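3-deoxy-D-manno-octulosonate 8-phosphate phosphatase KdsC (Xanthomonas campestris pv. campestris, PDB 4NAV) probably hydrolyses 3-deoxy-D-manno-octulosonate 8-phosphate to 3-deoxy-D-manno-octulosonate and inorganic phosphate, with magnesium as cofactor, in lipopolysaccharide biosynthesis. Local coordinates at residues A[21-26]-A[62-67]; A[92-97]-A[122-127]; A[111-116]-A[127-132]. All coordinates share one frame; numbering follows the deposited sequence.

In the fold
All three contacts lie in or beside the parallel sheet of a HAD-type fold. Contact 1 pairs strand 22-25 with strand 65-70. Contact 3 pairs strand 113-116 with strand 131-133, the outermost within this chain. Strands 22-25 and 113-116 are neighbours, and Cys24 N lies 2.8 Å from Leu114 O, a probable hydrogen bond. Contact 2 packs two helix starts over Phe115 of contact 3; Ala125 CB is 3.7 Å from Phe115 CE1. It meets contact 1 at the predicted magnesium site, where Lys95 NZ forms a 2.6 Å salt bridge with Asp26 OD1. The centres of contacts 1 and 2 are about 16 Å apart, and that of contact 3 is about 11 Å from each.

Contact 1. Residues A[21-26]-A[62-67]; sequences RLACFD and AGIHVA
Leu22, Ala23 and Cys24 pair in parallel with His65, Val66 and Ala67, joining two inner strands of the Rossmann-like sheet of the HAD fold. The short strand axes run at 15° to each other.

Four backbone hydrogen bonds hold the pair. His65 N gives to Arg21 O and Ala23 N to His65 O (2.8 Å). Further on, Ala67 N gives to Ala23 O, and Phe25 N to Ala67 O (2.9 Å). His65 and Ala67 therefore each use both backbone N and O toward residues 21-25. CA-H...O contacts from Leu22, Cys24 and Val66 fill in between these bonds.

The apolar contacts split by face. On the face of Leu22 and Cys24, Leu22 CD1 lies against His65 CB at 3.9 Å, with the two side chains crossing at about a right angle. Cys24 SG reaches Ala67 CB at 4.2 Å. The face of Ala23 and Val66 is covered by Leu59 of helix 50-61. On this side Val66 CG1 is turned anti to its own backbone N (chi1 179°) and approaches Phe25 CE2 at 4.2 Å. The Phe25 ring also meets Ala67 O at its edge, and it touches Leu56 of helix 50-61 and Ala159 of helix 158-169.

Polar side-chain contact is confined to the start of the pair. Gly63, at positive phi, closes helix 50-61 with a Schellman motif, and Ile64 N bonds back to Leu59 O. The Arg21 chain bends at chi2 and chi3 and brings the edge of its guanidinium to this turn. Arg21 NH1 makes a weak hydrogen bond to Gln170 OE1. The other terminal nitrogen, Arg21 NH2, makes a weak hydrogen bond to Gly63 O at 3.0 Å, with the carbonyl oxygen at the edge of the guanidinium.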
ATOM      1  N   ARG A  21     -27.478  12.910  13.171  1.00 37.16           N
ATOM      2  CA  ARG A  21     -27.698  14.042  12.282  1.00 37.11           C
ATOM      3  C   ARG A  21     -26.409  14.706  11.887  1.00 36.79           C
ATOM      4  O   ARG A  21     -26.366  15.484  10.919  1.00 36.75           O
ATOM      5  CB  ARG A  21     -28.585  15.070  12.976  1.00 38.01           C
ATOM      6  CG  ARG A  21     -29.899  14.483  13.479  1.00 38.17           C
ATOM      7  CD  ARG A  21     -30.988  14.224  12.469  1.00 38.18           C
ATOM      8  NE  ARG A  21     -30.604  14.273  11.059  1.00 39.11           N
ATOM      9  CZ  ARG A  21     -30.876  13.377  10.094  1.00 40.52           C
ATOM     10  NH1 ARG A  21     -31.483  12.210  10.310  1.00 41.67           N
ATOM     11  NH2 ARG A  21     -30.504  13.655   8.851  1.00 42.37           N
ATOM     12  N   LEU A  22     -25.363  14.453  12.654  1.00 35.88           N
ATOM     13  CA  LEU A  22     -24.058  15.028  12.337  1.00 35.85           C
ATOM     14  C   LEU A  22     -23.040  13.919  12.464  1.00 33.85           C
ATOM     15  O   LEU A  22     -22.966  13.233  13.486  1.00 31.42           O
ATOM     16  CB  LEU A  22     -23.755  16.186  13.272  1.00 37.49           C
ATOM     17  CG  LEU A  22     -22.311  16.702  13.247  1.00 39.34           C
ATOM     18  CD1 LEU A  22     -22.040  17.432  11.950  1.00 40.42           C
ATOM     19  CD2 LEU A  22     -22.051  17.617  14.422  1.00 40.21           C
ATOM     20  N   ALA A  23     -22.254  13.732  11.407  1.00 34.35           N
ATOM     21  CA  ALA A  23     -21.217  12.688  11.375  1.00 33.27           C
ATOM     22  C   ALA A  23     -19.866  13.349  11.194  1.00 34.14           C
ATOM     23  O   ALA A  23     -19.631  14.005  10.177  1.00 35.76           O
ATOM     24  CB  ALA A  23     -21.482  11.718  10.241  1.00 32.14           C
ATOM     25  N   CYS A  24     -18.979  13.188  12.175  1.00 34.13           N
ATOM     26  CA  CYS A  24     -17.661  13.824  12.124  1.00 34.64           C
ATOM     27  C   CYS A  24     -16.609  12.775  12.000  1.00 34.08           C
ATOM     28  O   CYS A  24     -16.713  11.729  12.617  1.00 34.87           O
ATOM     29  CB  CYS A  24     -17.406  14.609  13.397  1.00 35.62           C
ATOM     30  SG  CYS A  24     -18.644  15.862  13.739  1.00 38.01           S
ATOM     31  N   PHE A  25     -15.556  13.064  11.248  1.00 34.94           N
ATOM     32  CA  PHE A  25     -14.514  12.091  10.972  1.00 33.91           C
ATOM     33  C   PHE A  25     -13.141  12.697  11.146  1.00 35.76           C
ATOM     34  O   PHE A  25     -12.820  13.701  10.515  1.00 36.21           O
ATOM     35  CB  PHE A  25     -14.632  11.611   9.535  1.00 34.00           C
ATOM     36  CG  PHE A  25     -15.868  10.828   9.259  1.00 34.12           C
ATOM     37  CD1 PHE A  25     -15.843   9.437   9.219  1.00 33.83           C
ATOM     38  CD2 PHE A  25     -17.065  11.485   9.053  1.00 35.13           C
ATOM     39  CE1 PHE A  25     -16.985   8.714   8.961  1.00 34.37           C
ATOM     40  CE2 PHE A  25     -18.213  10.772   8.801  1.00 34.67           C
ATOM     41  CZ  PHE A  25     -18.178   9.390   8.753  1.00 34.39           C
ATOM     42  N   ASP A  26     -12.306  12.055  11.966  1.00 36.84           N
ATOM     43  CA  ASP A  26     -10.872  12.311  11.945  1.00 38.21           C
ATOM     44  C   ASP A  26     -10.379  12.065  10.522  1.00 38.32           C
ATOM     45  O   ASP A  26     -11.018  11.373   9.743  1.00 37.86           O
ATOM     46  CB  ASP A  26     -10.150  11.338  12.886  1.00 39.22           C
ATOM     47  CG  ASP A  26      -8.687  11.695  13.096  1.00 40.31           C
ATOM     48  OD1 ASP A  26      -8.415  12.919  13.226  1.00 42.29           O
ATOM     49  OD2 ASP A  26      -7.829  10.766  13.142  1.00 40.97           O
ATOM     50  N   ALA A  62     -28.441  11.965   2.213  1.00 36.96           N
ATOM     51  CA  ALA A  62     -29.498  11.592   3.127  1.00 36.92           C
ATOM     52  C   ALA A  62     -29.700  12.617   4.238  1.00 37.61           C
ATOM     53  O   ALA A  62     -30.370  12.351   5.244  1.00 37.21           O
ATOM     54  CB  ALA A  62     -29.192  10.266   3.732  1.00 34.99           C
ATOM     55  N   GLY A  63     -29.198  13.815   4.024  1.00 39.04           N
ATOM     56  CA  GLY A  63     -29.575  14.935   4.888  1.00 40.74           C
ATOM     57  C   GLY A  63     -28.849  14.964   6.196  1.00 39.01           C
ATOM     58  O   GLY A  63     -29.235  15.692   7.107  1.00 39.85           O
ATOM     59  N   ILE A  64     -27.767  14.205   6.259  1.00 37.98           N
ATOM     60  CA  ILE A  64     -26.938  14.173   7.425  1.00 36.29           C
ATOM     61  C   ILE A  64     -25.779  15.083   7.153  1.00 35.94           C
ATOM     62  O   ILE A  64     -25.150  14.936   6.139  1.00 36.17           O
ATOM     63  CB  ILE A  64     -26.436  12.746   7.685  1.00 35.50           C
ATOM     64  CG1 ILE A  64     -27.625  11.826   7.905  1.00 35.06           C
ATOM     65  CG2 ILE A  64     -25.528  12.702   8.906  1.00 34.87           C
ATOM     66  CD1 ILE A  64     -27.269  10.360   7.915  1.00 34.61           C
ATOM     67  N   HIS A  65     -25.478  15.982   8.079  1.00 36.44           N
ATOM     68  CA  HIS A  65     -24.315  16.843   7.955  1.00 38.92           C
ATOM     69  C   HIS A  65     -22.992  16.088   8.217  1.00 36.68           C
ATOM     70  O   HIS A  65     -22.868  15.337   9.174  1.00 35.33           O
ATOM     71  CB  HIS A  65     -24.435  18.042   8.885  1.00 42.16           C
ATOM     72  CG  HIS A  65     -25.633  18.900   8.596  1.00 47.65           C
ATOM     73  ND1 HIS A  65     -26.753  18.920   9.409  1.00 49.86           N
ATOM     74  CD2 HIS A  65     -25.899  19.742   7.570  1.00 50.47           C
ATOM     75  CE1 HIS A  65     -27.650  19.744   8.902  1.00 52.35           C
ATOM     76  NE2 HIS A  65     -27.156  20.258   7.787  1.00 54.07           N
ATOM     77  N   VAL A  66     -22.023  16.266   7.328  1.00 36.08           N
ATOM     78  CA  VAL A  66     -20.738  15.603   7.459  1.00 34.83           C
ATOM     79  C   VAL A  66     -19.601  16.604   7.638  1.00 35.80           C
ATOM     80  O   VAL A  66     -19.532  17.622   6.965  1.00 36.06           O
ATOM     81  CB  VAL A  66     -20.459  14.730   6.250  1.00 34.62           C
ATOM     82  CG1 VAL A  66     -19.094  14.066   6.378  1.00 33.88           C
ATOM     83  CG2 VAL A  66     -21.560  13.676   6.126  1.00 33.51           C
ATOM     84  N   ALA A  67     -18.721  16.318   8.581  1.00 36.19           N
ATOM     85  CA  ALA A  67     -17.630  17.216   8.881  1.00 38.51           C
ATOM     86  C   ALA A  67     -16.347  16.438   9.049  1.00 40.04           C
ATOM     87  O   ALA A  67     -16.351  15.346   9.612  1.00 40.87           O
ATOM     88  CB  ALA A  67     -17.923  17.980  10.145  1.00 38.99           C
TER

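Contact 2. Residues A[92-97]-A[122-127]; sequences VKNKRL and DLPALL
Arg96 turns the edge of its guanidinium toward Pro124, whose CB lies near the guanidinium plane. Closer contact is made by the aliphatic part of the arginine, with Arg96 CB 3.9 Å from Pro124 CB and Arg96 CD 3.8 Å from Pro124 O. The Asn94 amide brings ND2 to within 4.2 Å of Pro124 CB. Its oxygen caps the helix: Leu97 N gives a 2.7 Å hydrogen bond to Asn94 OD1, tilted 22° from the amide carbonyl plane. At the subunit interface, Asn94 ND2 bonds to Ala182 O of the second subunit, and Pro124 packs on Phe180 of the same neighbour.

The Asp122 carboxylate is held through both oxygens. OD1 receives Lys95 NZ nearly along the C-O axis, a 3.1 Å salt bridge, while OD2 accepts from Asp118 N and Asp119 N. Together with the lysine, these bonds probably hold the carboxylate in its rotation.

Lys95 reaches this site because its chain is extended beyond CG (chi3 176°). Its CD passes 3.5 Å from Asp122 OD1. NZ also bonds to Ile69 O and forms a salt bridge with Asp26, a predicted magnesium ligand. NZ thus meets OD1 of both Asp26 and Asp122, and these two oxygens are close to each other. This is consistent with the motif III lysine and the motif IV acidic cluster of HAD phosphatases.

Nearer the helix backbones, Lys95 CB rests 4.2 Å from Ala125 CB. Phe115 of strand 113-116 touches Lys95, Asp122 and Ala125, so both helix starts pack on the Phe115 side chain of that strand. Leu123 and Leu126 touch Ile142 of helix 140-143.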
ATOM      1  N   VAL A  92      -7.478  22.100  14.570  1.00 73.91           N
ATOM      2  CA  VAL A  92      -8.297  22.177  15.767  1.00 74.06           C
ATOM      3  C   VAL A  92      -7.503  21.716  17.001  1.00 72.79           C
ATOM      4  O   VAL A  92      -6.970  20.592  17.036  1.00 63.39           O
ATOM      5  CB  VAL A  92      -9.575  21.360  15.519  1.00 72.50           C
ATOM      6  CG1 VAL A  92     -10.403  21.184  16.776  1.00 72.08           C
ATOM      7  CG2 VAL A  92     -10.387  22.007  14.407  1.00 70.50           C
ATOM      8  N   LYS A  93      -7.400  22.622  17.987  1.00 74.68           N
ATOM      9  CA  LYS A  93      -6.678  22.359  19.236  1.00 74.22           C
ATOM     10  C   LYS A  93      -7.464  21.333  20.071  1.00 70.20           C
ATOM     11  O   LYS A  93      -6.878  20.391  20.604  1.00 70.75           O
ATOM     12  CB  LYS A  93      -6.442  23.668  20.024  1.00 72.86           C
ATOM     13  N   ASN A  94      -8.782  21.495  20.151  1.00 65.92           N
ATOM     14  CA  ASN A  94      -9.622  20.530  20.870  1.00 64.64           C
ATOM     15  C   ASN A  94     -10.848  20.089  20.067  1.00 59.65           C
ATOM     16  O   ASN A  94     -11.708  20.908  19.722  1.00 59.90           O
ATOM     17  CB  ASN A  94     -10.068  21.091  22.226  1.00 68.02           C
ATOM     18  CG  ASN A  94     -10.990  20.142  22.965  1.00 69.00           C
ATOM     19  OD1 ASN A  94     -12.110  19.895  22.516  1.00 76.16           O
ATOM     20  ND2 ASN A  94     -10.527  19.580  24.075  1.00 67.81           N
ATOM     21  N   LYS A  95     -10.949  18.787  19.826  1.00 53.75           N
ATOM     22  CA  LYS A  95     -11.967  18.270  18.923  1.00 50.83           C
ATOM     23  C   LYS A  95     -13.351  18.287  19.555  1.00 50.26           C
ATOM     24  O   LYS A  95     -14.331  18.616  18.893  1.00 47.97           O
ATOM     25  CB  LYS A  95     -11.578  16.895  18.407  1.00 48.94           C
ATOM     26  CG  LYS A  95     -10.223  16.938  17.712  1.00 50.48           C
ATOM     27  CD  LYS A  95     -10.044  15.833  16.693  1.00 49.76           C
ATOM     28  CE  LYS A  95      -8.730  15.978  15.956  1.00 50.62           C
ATOM     29  NZ  LYS A  95      -8.588  15.020  14.817  1.00 50.84           N
ATOM     30  N   ARG A  96     -13.421  18.014  20.852  1.00 50.31           N
ATOM     31  CA  ARG A  96     -14.681  18.186  21.581  1.00 49.08           C
ATOM     32  C   ARG A  96     -15.273  19.565  21.332  1.00 48.80           C
ATOM     33  O   ARG A  96     -16.407  19.671  20.903  1.00 50.06           O
ATOM     34  CB  ARG A  96     -14.496  17.970  23.093  1.00 50.01           C
ATOM     35  CG  ARG A  96     -15.803  17.817  23.848  1.00 48.78           C
ATOM     36  CD  ARG A  96     -15.602  17.463  25.324  1.00 49.81           C
ATOM     37  NE  ARG A  96     -15.566  18.578  26.264  1.00 52.62           N
ATOM     38  CZ  ARG A  96     -14.466  19.228  26.631  1.00 56.26           C
ATOM     39  NH1 ARG A  96     -13.278  18.911  26.124  1.00 57.08           N
ATOM     40  NH2 ARG A  96     -14.556  20.215  27.502  1.00 59.20           N
ATOM     41  N   LEU A  97     -14.496  20.620  21.598  1.00 50.50           N
ATOM     42  CA  LEU A  97     -14.970  22.006  21.445  1.00 49.63           C
ATOM     43  C   LEU A  97     -15.417  22.259  20.012  1.00 47.78           C
ATOM     44  O   LEU A  97     -16.441  22.895  19.795  1.00 45.74           O
ATOM     45  CB  LEU A  97     -13.916  23.019  21.888  1.00 50.88           C
ATOM     46  N   ASP A 122      -8.443  12.444  19.231  1.00 37.03           N
ATOM     47  CA  ASP A 122      -9.878  12.239  19.033  1.00 36.36           C
ATOM     48  C   ASP A 122     -10.629  11.891  20.329  1.00 35.93           C
ATOM     49  O   ASP A 122     -11.859  11.920  20.391  1.00 34.49           O
ATOM     50  CB  ASP A 122     -10.123  11.137  18.015  1.00 35.98           C
ATOM     51  CG  ASP A 122      -9.353  11.348  16.718  1.00 37.93           C
ATOM     52  OD1 ASP A 122      -9.527  12.383  16.049  1.00 38.14           O
ATOM     53  OD2 ASP A 122      -8.544  10.460  16.357  1.00 40.90           O
ATOM     54  N   LEU A 123      -9.890  11.596  21.379  1.00 36.48           N
ATOM     55  CA  LEU A 123     -10.488  11.026  22.561  1.00 36.54           C
ATOM     56  C   LEU A 123     -11.489  11.945  23.267  1.00 37.07           C
ATOM     57  O   LEU A 123     -12.510  11.473  23.755  1.00 38.50           O
ATOM     58  CB  LEU A 123      -9.393  10.573  23.519  1.00 37.68           C
ATOM     59  CG  LEU A 123      -9.411   9.224  24.244  1.00 38.02           C
ATOM     60  CD1 LEU A 123      -8.999   9.289  25.715  1.00 39.80           C
ATOM     61  CD2 LEU A 123     -10.760   8.579  24.073  1.00 36.30           C
ATOM     62  N   PRO A 124     -11.220  13.250  23.326  1.00 37.90           N
ATOM     63  CA  PRO A 124     -12.168  14.128  23.988  1.00 38.63           C
ATOM     64  C   PRO A 124     -13.543  14.076  23.358  1.00 37.59           C
ATOM     65  O   PRO A 124     -14.565  14.042  24.054  1.00 37.92           O
ATOM     66  CB  PRO A 124     -11.543  15.510  23.789  1.00 40.34           C
ATOM     67  CG  PRO A 124     -10.070  15.262  23.713  1.00 40.09           C
ATOM     68  CD  PRO A 124      -9.988  13.968  22.949  1.00 39.18           C
ATOM     69  N   ALA A 125     -13.550  14.018  22.040  1.00 37.10           N
ATOM     70  CA  ALA A 125     -14.770  13.907  21.269  1.00 35.95           C
ATOM     71  C   ALA A 125     -15.372  12.505  21.383  1.00 35.20           C
ATOM     72  O   ALA A 125     -16.582  12.347  21.597  1.00 35.00           O
ATOM     73  CB  ALA A 125     -14.487  14.235  19.818  1.00 35.43           C
ATOM     74  N   LEU A 126     -14.554  11.484  21.196  1.00 34.66           N
ATOM     75  CA  LEU A 126     -15.068  10.131  21.282  1.00 33.83           C
ATOM     76  C   LEU A 126     -15.817   9.932  22.586  1.00 35.74           C
ATOM     77  O   LEU A 126     -16.893   9.290  22.596  1.00 37.14           O
ATOM     78  CB  LEU A 126     -13.959   9.125  21.159  1.00 33.41           C
ATOM     79  CG  LEU A 126     -13.430   8.998  19.728  1.00 32.48           C
ATOM     80  CD1 LEU A 126     -12.050   8.371  19.688  1.00 32.37           C
ATOM     81  CD2 LEU A 126     -14.408   8.175  18.894  1.00 31.35           C
ATOM     82  N   LEU A 127     -15.321  10.524  23.677  1.00 36.01           N
ATOM     83  CA  LEU A 127     -15.991  10.368  24.979  1.00 35.64           C
ATOM     84  C   LEU A 127     -17.197  11.269  25.206  1.00 34.82           C
ATOM     85  O   LEU A 127     -17.947  11.057  26.152  1.00 35.47           O
ATOM     86  CB  LEU A 127     -15.004  10.568  26.123  1.00 37.12           C
ATOM     87  CG  LEU A 127     -13.975   9.453  26.275  1.00 37.70           C
ATOM     88  CD1 LEU A 127     -13.099   9.708  27.494  1.00 39.43           C
ATOM     89  CD2 LEU A 127     -14.626   8.075  26.376  1.00 37.34           C
TER

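Contact 3. Residues A[111-116]-A[127-132]; sequences DQVLFM and LAVGLP
Leu114 and Phe115 pair in parallel with Leu131 and Pro132, with Leu131 N bonded to Val113 O (3.0 Å), Phe115 N to Leu131 O (3.0 Å), and CA-H...O contacts from Leu114 to Leu131 O and from Pro132 to Phe115 O.

Val129, in the loop before strand 131-133, packs with both of its branches. Its CG1 meets Val113 CG1 at 3.7 Å, and the two valines cross at about a right angle. The other branch, Val129 CG2, presses on Phe115 CB at 3.7 Å. It takes up this place because CG1 lies anti to the carbonyl carbon (chi1 -61°), which leaves CG2 between the backbone N and the carbonyl carbon. On the other face of the sheet, Leu114 CD1 reaches Leu131 CD2 at 3.9 Å. Leu114 CG lies 3.4 Å from Leu131 O. At the start of the pair the turn at Gly130 comes close to the other backbone, Gly130 CA being 3.9 Å from Asp111 CA.

These strands belong to the beta-alpha-beta unit made of strand 113-116, helix 123-126 and strand 131-133. Val99 of helix 95-105 packs on the face that bears Val113 and Phe115, where Val129 also packs. Val162 and Val166 of helix 158-169 pack on Leu114, on the opposite face.

Val113, Leu114, Phe115, Val129 and Leu131 are buried and apolar, and the polar bonds across the two segments are made by backbone atoms. The N of Pro132 faces away from strand 113-116, so its lack of an N-H costs this ladder no bond. Leu131 supplies both its N and its O to strand 113-116, and the next backbone bond joins Phe115 to Val133.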
ATOM      1  N   ASP A 111     -25.978  13.936  21.701  1.00 39.26           N
ATOM      2  CA  ASP A 111     -26.510  12.600  21.497  1.00 39.71           C
ATOM      3  C   ASP A 111     -26.951  12.365  20.051  1.00 37.03           C
ATOM      4  O   ASP A 111     -27.338  11.264  19.703  1.00 40.48           O
ATOM      5  CB  ASP A 111     -27.597  12.249  22.519  1.00 43.08           C
ATOM      6  CG  ASP A 111     -28.965  12.802  22.163  1.00 48.17           C
ATOM      7  OD1 ASP A 111     -29.094  13.935  21.656  1.00 52.60           O
ATOM      8  OD2 ASP A 111     -29.954  12.101  22.430  1.00 56.76           O
ATOM      9  N   GLN A 112     -26.884  13.384  19.208  1.00 35.42           N
ATOM     10  CA  GLN A 112     -27.227  13.248  17.797  1.00 34.14           C
ATOM     11  C   GLN A 112     -25.977  13.266  16.910  1.00 32.71           C
ATOM     12  O   GLN A 112     -26.066  13.442  15.709  1.00 33.07           O
ATOM     13  CB  GLN A 112     -28.160  14.384  17.382  1.00 34.77           C
ATOM     14  CG  GLN A 112     -29.458  14.449  18.154  1.00 35.18           C
ATOM     15  CD  GLN A 112     -30.240  15.726  17.849  1.00 37.05           C
ATOM     16  OE1 GLN A 112     -29.893  16.817  18.336  1.00 39.37           O
ATOM     17  NE2 GLN A 112     -31.315  15.598  17.089  1.00 36.26           N
ATOM     18  N   VAL A 113     -24.816  13.059  17.510  1.00 31.57           N
ATOM     19  CA  VAL A 113     -23.552  13.181  16.820  1.00 30.36           C
ATOM     20  C   VAL A 113     -22.793  11.858  16.815  1.00 29.29           C
ATOM     21  O   VAL A 113     -22.754  11.142  17.814  1.00 29.11           O
ATOM     22  CB  VAL A 113     -22.665  14.218  17.514  1.00 31.48           C
ATOM     23  CG1 VAL A 113     -21.374  14.428  16.738  1.00 31.37           C
ATOM     24  CG2 VAL A 113     -23.412  15.527  17.676  1.00 32.23           C
ATOM     25  N   LEU A 114     -22.190  11.559  15.673  1.00 28.34           N
ATOM     26  CA  LEU A 114     -21.320  10.424  15.507  1.00 27.01           C
ATOM     27  C   LEU A 114     -19.929  10.942  15.300  1.00 27.77           C
ATOM     28  O   LEU A 114     -19.740  11.925  14.562  1.00 29.50           O
ATOM     29  CB  LEU A 114     -21.693   9.658  14.260  1.00 26.01           C
ATOM     30  CG  LEU A 114     -20.748   8.508  13.877  1.00 25.17           C
ATOM     31  CD1 LEU A 114     -21.576   7.422  13.215  1.00 24.31           C
ATOM     32  CD2 LEU A 114     -19.588   8.916  12.990  1.00 24.82           C
ATOM     33  N   PHE A 115     -18.940  10.304  15.920  1.00 27.21           N
ATOM     34  CA  PHE A 115     -17.550  10.702  15.719  1.00 27.48           C
ATOM     35  C   PHE A 115     -16.694   9.497  15.491  1.00 27.29           C
ATOM     36  O   PHE A 115     -16.758   8.530  16.256  1.00 28.40           O
ATOM     37  CB  PHE A 115     -17.010  11.470  16.924  1.00 28.62           C
ATOM     38  CG  PHE A 115     -15.731  12.211  16.637  1.00 29.26           C
ATOM     39  CD1 PHE A 115     -15.741  13.587  16.411  1.00 30.08           C
ATOM     40  CD2 PHE A 115     -14.547  11.545  16.572  1.00 28.94           C
ATOM     41  CE1 PHE A 115     -14.588  14.275  16.137  1.00 30.61           C
ATOM     42  CE2 PHE A 115     -13.384  12.221  16.272  1.00 30.17           C
ATOM     43  CZ  PHE A 115     -13.401  13.590  16.068  1.00 31.00           C
ATOM     44  N   MET A 116     -15.878   9.540  14.454  1.00 27.24           N
ATOM     45  CA  MET A 116     -14.988   8.445  14.166  1.00 27.32           C
ATOM     46  C   MET A 116     -13.552   8.918  14.227  1.00 27.82           C
ATOM     47  O   MET A 116     -13.181   9.856  13.514  1.00 27.83           O
ATOM     48  CB  MET A 116     -15.271   7.917  12.792  1.00 27.76           C
ATOM     49  CG  MET A 116     -14.503   6.672  12.453  1.00 28.83           C
ATOM     50  SD  MET A 116     -14.922   6.203  10.790  1.00 30.97           S
ATOM     51  CE  MET A 116     -14.366   4.502  10.782  1.00 31.14           C
ATOM     52  N   LEU A 127     -15.321  10.524  23.677  1.00 36.01           N
ATOM     53  CA  LEU A 127     -15.991  10.368  24.979  1.00 35.64           C
ATOM     54  C   LEU A 127     -17.197  11.269  25.206  1.00 34.82           C
ATOM     55  O   LEU A 127     -17.947  11.057  26.152  1.00 35.47           O
ATOM     56  CB  LEU A 127     -15.004  10.568  26.123  1.00 37.12           C
ATOM     57  CG  LEU A 127     -13.975   9.453  26.275  1.00 37.70           C
ATOM     58  CD1 LEU A 127     -13.099   9.708  27.494  1.00 39.43           C
ATOM     59  CD2 LEU A 127     -14.626   8.075  26.376  1.00 37.34           C
ATOM     60  N   ALA A 128     -17.402  12.251  24.337  1.00 33.81           N
ATOM     61  CA  ALA A 128     -18.499  13.203  24.491  1.00 33.44           C
ATOM     62  C   ALA A 128     -19.724  12.925  23.574  1.00 32.30           C
ATOM     63  O   ALA A 128     -20.834  13.318  23.905  1.00 32.10           O
ATOM     64  CB  ALA A 128     -17.976  14.603  24.272  1.00 34.09           C
ATOM     65  N   VAL A 129     -19.540  12.220  22.454  1.00 31.19           N
ATOM     66  CA  VAL A 129     -20.636  12.074  21.479  1.00 29.77           C
ATOM     67  C   VAL A 129     -21.588  10.897  21.742  1.00 28.93           C
ATOM     68  O   VAL A 129     -21.269   9.968  22.465  1.00 28.26           O
ATOM     69  CB  VAL A 129     -20.119  11.994  20.041  1.00 29.39           C
ATOM     70  CG1 VAL A 129     -19.366  13.260  19.675  1.00 30.35           C
ATOM     71  CG2 VAL A 129     -19.238  10.765  19.841  1.00 29.68           C
ATOM     72  N   GLY A 130     -22.765  10.982  21.157  1.00 28.18           N
ATOM     73  CA  GLY A 130     -23.723   9.925  21.250  1.00 28.19           C
ATOM     74  C   GLY A 130     -23.213   8.621  20.630  1.00 28.34           C
ATOM     75  O   GLY A 130     -23.485   7.531  21.152  1.00 28.44           O
ATOM     76  N   LEU A 131     -22.484   8.712  19.516  1.00 27.74           N
ATOM     77  CA  LEU A 131     -22.048   7.505  18.815  1.00 26.92           C
ATOM     78  C   LEU A 131     -20.575   7.572  18.365  1.00 26.83           C
ATOM     79  O   LEU A 131     -20.270   7.966  17.241  1.00 26.61           O
ATOM     80  CB  LEU A 131     -22.947   7.232  17.618  1.00 26.42           C
ATOM     81  CG  LEU A 131     -22.703   5.890  16.914  1.00 26.21           C
ATOM     82  CD1 LEU A 131     -22.600   4.733  17.909  1.00 26.10           C
ATOM     83  CD2 LEU A 131     -23.810   5.606  15.917  1.00 26.12           C
ATOM     84  N   PRO A 132     -19.655   7.221  19.261  1.00 26.74           N
ATOM     85  CA  PRO A 132     -18.272   7.132  18.859  1.00 26.68           C
ATOM     86  C   PRO A 132     -18.036   5.855  18.076  1.00 26.07           C
ATOM     87  O   PRO A 132     -18.690   4.857  18.326  1.00 26.25           O
ATOM     88  CB  PRO A 132     -17.534   7.090  20.196  1.00 27.21           C
ATOM     89  CG  PRO A 132     -18.472   6.464  21.126  1.00 27.25           C
ATOM     90  CD  PRO A 132     -19.860   6.822  20.662  1.00 27.02           C
TER